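Local coordinates for VIN1 (Oscarella pearsei, PDB 6BFI), which binds actin filaments as a sponge homolog of vinculin and may play a role in cell-cell adhesion, at residues Gly302-Ala306 / Lys317-Ala321; Leu308-Thr314 / Glu370-Thr374. One frame throughout, in Å; residues are numbered along the deposited sequence.

Contact 1 of 2, residues Gly302-Ala306 / Lys317-Ala321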
loop_
_atom_site.group_PDB
_atom_site.type_symbol
_atom_site.label_atom_id
_atom_site.label_comp_id
_atom_site.label_asym_id
_atom_site.label_seq_id
_atom_site.Cartn_x
_atom_site.Cartn_y
_atom_site.Cartn_z
ATOM N N GLY A 302 -18.377 15.230 -4.784
ATOM C CA GLY A 302 -18.377 15.911 -6.069
ATOM C C GLY A 302 -18.064 17.390 -5.948
ATOM O O GLY A 302 -17.280 17.935 -6.730
ATOM N N ARG A 303 -18.668 18.061 -4.963
ATOM C CA ARG A 303 -18.395 19.483 -4.776
ATOM C C ARG A 303 -16.985 19.718 -4.246
ATOM O O ARG A 303 -16.346 20.718 -4.603
ATOM C CB ARG A 303 -19.439 20.097 -3.844
ATOM C CG ARG A 303 -20.861 19.969 -4.372
ATOM C CD ARG A 303 -21.894 20.556 -3.424
ATOM N NE ARG A 303 -23.247 20.368 -3.943
ATOM C CZ ARG A 303 -24.358 20.711 -3.295
ATOM N NH1 ARG A 303 -24.286 21.267 -2.093
ATOM N NH2 ARG A 303 -25.542 20.497 -3.852
ATOM N N ARG A 304 -16.488 18.809 -3.402
ATOM C CA ARG A 304 -15.111 18.908 -2.928
ATOM C C ARG A 304 -14.130 18.853 -4.089
ATOM O O ARG A 304 -13.183 19.646 -4.150
ATOM C CB ARG A 304 -14.814 17.790 -1.928
ATOM C CG ARG A 304 -13.488 17.946 -1.202
ATOM C CD ARG A 304 -13.040 16.638 -0.561
ATOM N NE ARG A 304 -12.258 15.817 -1.481
ATOM C CZ ARG A 304 -10.932 15.861 -1.579
ATOM N NH1 ARG A 304 -10.235 16.687 -0.807
ATOM N NH2 ARG A 304 -10.300 15.080 -2.445
ATOM N N VAL A 305 -14.339 17.922 -5.023
ATOM C CA VAL A 305 -13.487 17.872 -6.206
ATOM C C VAL A 305 -13.714 19.096 -7.085
ATOM O O VAL A 305 -12.777 19.595 -7.723
ATOM C CB VAL A 305 -13.725 16.562 -6.978
ATOM C CG1 VAL A 305 -12.896 16.527 -8.253
ATOM C CG2 VAL A 305 -13.395 15.364 -6.097
ATOM N N ALA A 306 -14.947 19.612 -7.126
ATOM C CA ALA A 306 -15.225 20.803 -7.923
ATOM C C ALA A 306 -14.414 21.999 -7.434
ATOM O O ALA A 306 -13.937 22.808 -8.240
ATOM C CB ALA A 306 -16.719 21.124 -7.891
ATOM N N LYS A 317 -19.455 22.532 -14.010
ATOM C CA LYS A 317 -20.130 21.320 -14.465
ATOM C C LYS A 317 -20.358 20.352 -13.309
ATOM O O LYS A 317 -21.458 19.808 -13.145
ATOM C CB LYS A 317 -19.316 20.658 -15.578
ATOM C CG LYS A 317 -19.999 19.469 -16.234
ATOM C CD LYS A 317 -19.251 19.034 -17.486
ATOM C CE LYS A 317 -20.028 17.979 -18.257
ATOM N NZ LYS A 317 -21.377 18.460 -18.661
ATOM N N LEU A 318 -19.322 20.125 -12.496
ATOM C CA LEU A 318 -19.476 19.279 -11.316
ATOM C C LEU A 318 -20.523 19.849 -10.367
ATOM O O LEU A 318 -21.347 19.106 -9.819
ATOM C CB LEU A 318 -18.133 19.121 -10.604
ATOM C CG LEU A 318 -17.128 18.165 -11.248
ATOM C CD1 LEU A 318 -15.733 18.371 -10.673
ATOM C CD2 LEU A 318 -17.582 16.727 -11.051
ATOM N N LEU A 319 -20.512 21.170 -10.168
ATOM C CA LEU A 319 -21.532 21.790 -9.328
ATOM C C LEU A 319 -22.919 21.649 -9.945
ATOM O O LEU A 319 -23.910 21.470 -9.223
ATOM C CB LEU A 319 -21.189 23.260 -9.088
ATOM C CG LEU A 319 -19.913 23.501 -8.279
ATOM C CD1 LEU A 319 -19.601 24.985 -8.183
ATOM C CD2 LEU A 319 -20.038 22.885 -6.893
ATOM N N ALA A 320 -23.011 21.714 -11.276
ATOM C CA ALA A 320 -24.298 21.526 -11.940
ATOM C C ALA A 320 -24.840 20.124 -11.692
ATOM O O ALA A 320 -26.020 19.949 -11.364
ATOM C CB ALA A 320 -24.163 21.798 -13.438
ATOM N N ALA A 321 -23.986 19.107 -11.845
ATOM C CA ALA A 321 -24.414 17.740 -11.565
ATOM C C ALA A 321 -24.807 17.578 -10.102
ATOM O O ALA A 321 -25.773 16.872 -9.784
ATOM C CB ALA A 321 -23.308 16.755 -11.939
#

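Contact 2 of 2, residues Leu308-Thr314 / Glu370-Thr374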
loop_
_atom_site.group_PDB
_atom_site.type_symbol
_atom_site.label_atom_id
_atom_site.label_comp_id
_atom_site.label_asym_id
_atom_site.label_seq_id
_atom_site.Cartn_x
_atom_site.Cartn_y
_atom_site.Cartn_z
ATOM N N LEU A 308 -11.512 21.995 -6.401
ATOM C CA LEU A 308 -10.118 21.804 -6.783
ATOM C C LEU A 308 -9.955 21.547 -8.278
ATOM O O LEU A 308 -8.917 21.028 -8.703
ATOM C CB LEU A 308 -9.504 20.651 -5.986
ATOM C CG LEU A 308 -9.451 20.813 -4.468
ATOM C CD1 LEU A 308 -8.948 19.535 -3.810
ATOM C CD2 LEU A 308 -8.578 21.997 -4.089
ATOM N N ALA A 309 -10.954 21.896 -9.083
ATOM C CA ALA A 309 -10.900 21.610 -10.508
ATOM C C ALA A 309 -9.855 22.482 -11.200
ATOM O O ALA A 309 -9.527 23.581 -10.746
ATOM C CB ALA A 309 -12.271 21.823 -11.149
ATOM N N ALA A 310 -9.332 21.972 -12.319
ATOM C CA ALA A 310 -8.301 22.695 -13.054
ATOM C C ALA A 310 -8.856 23.930 -13.752
ATOM O O ALA A 310 -8.158 24.945 -13.857
ATOM C CB ALA A 310 -7.633 21.768 -14.069
ATOM N N THR A 311 -10.094 23.866 -14.240
ATOM C CA THR A 311 -10.723 24.986 -14.925
ATOM C C THR A 311 -12.105 25.239 -14.338
ATOM O O THR A 311 -12.712 24.363 -13.716
ATOM C CB THR A 311 -10.844 24.744 -16.439
ATOM O OG1 THR A 311 -11.666 23.595 -16.681
ATOM C CG2 THR A 311 -9.472 24.526 -17.061
ATOM N N ASP A 312 -12.599 26.461 -14.550
ATOM C CA ASP A 312 -13.930 26.823 -14.077
ATOM C C ASP A 312 -15.030 26.070 -14.813
ATOM O O ASP A 312 -16.160 26.005 -14.314
ATOM C CB ASP A 312 -14.145 28.329 -14.217
ATOM C CG ASP A 312 -13.315 29.132 -13.236
ATOM O OD1 ASP A 312 -13.893 29.677 -12.272
ATOM O OD2 ASP A 312 -12.082 29.213 -13.424
ATOM N N GLU A 313 -14.730 25.504 -15.982
ATOM C CA GLU A 313 -15.740 24.757 -16.722
ATOM C C GLU A 313 -16.073 23.445 -16.024
ATOM O O GLU A 313 -17.248 23.127 -15.810
ATOM C CB GLU A 313 -15.263 24.512 -18.153
ATOM C CG GLU A 313 -14.956 25.790 -18.910
ATOM C CD GLU A 313 -14.867 25.581 -20.408
ATOM O OE1 GLU A 313 -14.464 24.479 -20.835
ATOM O OE2 GLU A 313 -15.210 26.521 -21.157
ATOM N N THR A 314 -15.050 22.669 -15.656
ATOM C CA THR A 314 -15.301 21.440 -14.910
ATOM C C THR A 314 -15.823 21.734 -13.510
ATOM O O THR A 314 -16.578 20.932 -12.951
ATOM C CB THR A 314 -14.030 20.592 -14.839
ATOM O OG1 THR A 314 -12.950 21.390 -14.341
ATOM C CG2 THR A 314 -13.672 20.060 -16.219
ATOM N N GLU A 370 -7.889 15.914 -15.703
ATOM C CA GLU A 370 -7.587 17.253 -16.195
ATOM C C GLU A 370 -6.523 17.926 -15.337
ATOM O O GLU A 370 -5.600 18.561 -15.864
ATOM C CB GLU A 370 -8.863 18.095 -16.237
ATOM C CG GLU A 370 -8.827 19.220 -17.257
ATOM C CD GLU A 370 -10.008 20.162 -17.134
ATOM O OE1 GLU A 370 -10.516 20.334 -16.006
ATOM O OE2 GLU A 370 -10.429 20.730 -18.164
ATOM N N ARG A 371 -6.635 17.800 -14.010
ATOM C CA ARG A 371 -5.585 18.301 -13.129
ATOM C C ARG A 371 -4.238 17.687 -13.482
ATOM O O ARG A 371 -3.219 18.387 -13.521
ATOM C CB ARG A 371 -5.933 18.012 -11.669
ATOM C CG ARG A 371 -6.769 19.091 -10.996
ATOM C CD ARG A 371 -5.942 20.330 -10.683
ATOM N NE ARG A 371 -4.902 20.061 -9.694
ATOM C CZ ARG A 371 -5.071 20.166 -8.378
ATOM N NH1 ARG A 371 -6.246 20.539 -7.886
ATOM N NH2 ARG A 371 -4.065 19.897 -7.553
ATOM N N VAL A 372 -4.213 16.380 -13.751
ATOM C CA VAL A 372 -2.956 15.741 -14.128
ATOM C C VAL A 372 -2.467 16.268 -15.473
ATOM O O VAL A 372 -1.275 16.549 -15.648
ATOM C CB VAL A 372 -3.117 14.213 -14.137
ATOM C CG1 VAL A 372 -1.863 13.546 -14.676
ATOM C CG2 VAL A 372 -3.427 13.724 -12.737
ATOM N N ALA A 373 -3.377 16.419 -16.440
ATOM C CA ALA A 373 -2.985 16.931 -17.750
ATOM C C ALA A 373 -2.402 18.336 -17.659
ATOM O O ALA A 373 -1.539 18.702 -18.465
ATOM C CB ALA A 373 -4.178 16.917 -18.703
ATOM N N THR A 374 -2.850 19.133 -16.688
ATOM C CA THR A 374 -2.351 20.498 -16.570
ATOM C C THR A 374 -1.043 20.556 -15.790
ATOM O O THR A 374 -0.080 21.202 -16.220
ATOM C CB THR A 374 -3.400 21.384 -15.900
ATOM O OG1 THR A 374 -4.596 21.387 -16.690
ATOM C CG2 THR A 374 -2.881 22.810 -15.763
HETATM O O HOH W 1 -10.049 19.488 -13.207
#

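Contact 1 of 2, residues Gly302-Ala306 / Lys317-Ala321
Ala-306 and Leu-318 meet where helices 289-306 and 312-338 come together, their CB atoms 3.7 Å apart. The small methyl of Ala-306 lets Leu-318 lie close over the backbone: CD1 of Leu-318 comes within 3.7 Å of CA of Ala-306, and within 3.8 Å of the amide N of the same residue. CB of Leu-318 also rests 4.1 Å from the carbonyl O of Gly-302, a van der Waals contact with an oxygen that accepts the regular helical bond from the amide of Ala-306. On one flank CG1 of Val-305 reaches CD1 of Leu-318 at 4.2 Å, a looser touch. On the other, one methyl of Leu-319, CD2, serves two partners, lying 3.9 Å from CB of Ala-306 and equally close to CG of Arg-303; the side chains of Leu-319 and Arg-303 cross at about a right angle. With CG anti to its carbonyl carbon (chi1 -60°) and the chain extended from CG to NE, Arg-303 presents its methylenes to Leu-319.

No hydrogen bond joins the segments; the contact is an apolar seam of an antiparallel helical hairpin, consistent with the helical-bundle architecture of the vinculin family. The local axes approach to 8.7 Å and run at 164° to each other.

One shell out, the guanidinium of Arg-303 is held through NH2 by salt bridges with Asp-323 and Asp-326, farther along helix 312-338. Leu-318 is backed by Leu-360 and Glu-363 of helix 344-375, while Val-305 touches Leu-368 of that helix and Ser-427 of helix 399-427.

Contact 2 of 2, residues Leu308-Thr314 / Glu370-Thr374
Bends at chi2 (-74°) and chi3 (-65°) fold Arg-371 back toward the turn, so that NH1 meets the carbonyl O of Leu-308, whereas Glu-370 stays extended beyond CG and reaches Thr-311 and Thr-314. The arginine bond is 2.8 Å from NH1 to O of Leu-308, directed at a lone pair in the carbonyl plane and lying almost in the guanidinium plane; its N-H...O angle of 147° is somewhat bent. The methyl of Ala-310 packs 4.0 Å from CD of Arg-371. Thr-311 is the N-cap residue of helix 312-338, and its OG1 gives a weak bond of 3.5 Å to OE2 of Glu-370. OG1 of Thr-314 lies 3.1 Å from OE1 of Glu-370, and a water donates to that same OE1 while accepting from the amide N of Ala-310.

NE of Arg-371 pairs with Asp-375 and NH2 with Thr-420, which hold the guanidinium in place. With an alanine here the Leu-308 carbonyl would probably lose this donor and Asp-375 its ionic mate. The NH1 bond and the Glu-370 contacts join the interhelical turn to the end of helix 344-375, with helix 399-427 beside Arg-371 and helix 496-519 beside Glu-370.

Followed from the N terminus, the chain leaves helix 289-306 through 302-306, turns through 308-311 into helix 312-338, where 317-321 comes back alongside the segment just left. Contact 1 thus closes a short loop of ten residues, the turn of one hairpin. Contact 2 takes that turn and the first residues of helix 312-338 and joins them to 370-374, after 55 intervening residues that are mostly helix, closing a much longer loop. The two cross rather than nest, since 308-314 lies inside the first loop and 317-321 inside the second. With centres 12 Å apart and helix 312-338 in common, they tie three successive helices, 289-306, 312-338 and 344-375, together near one end.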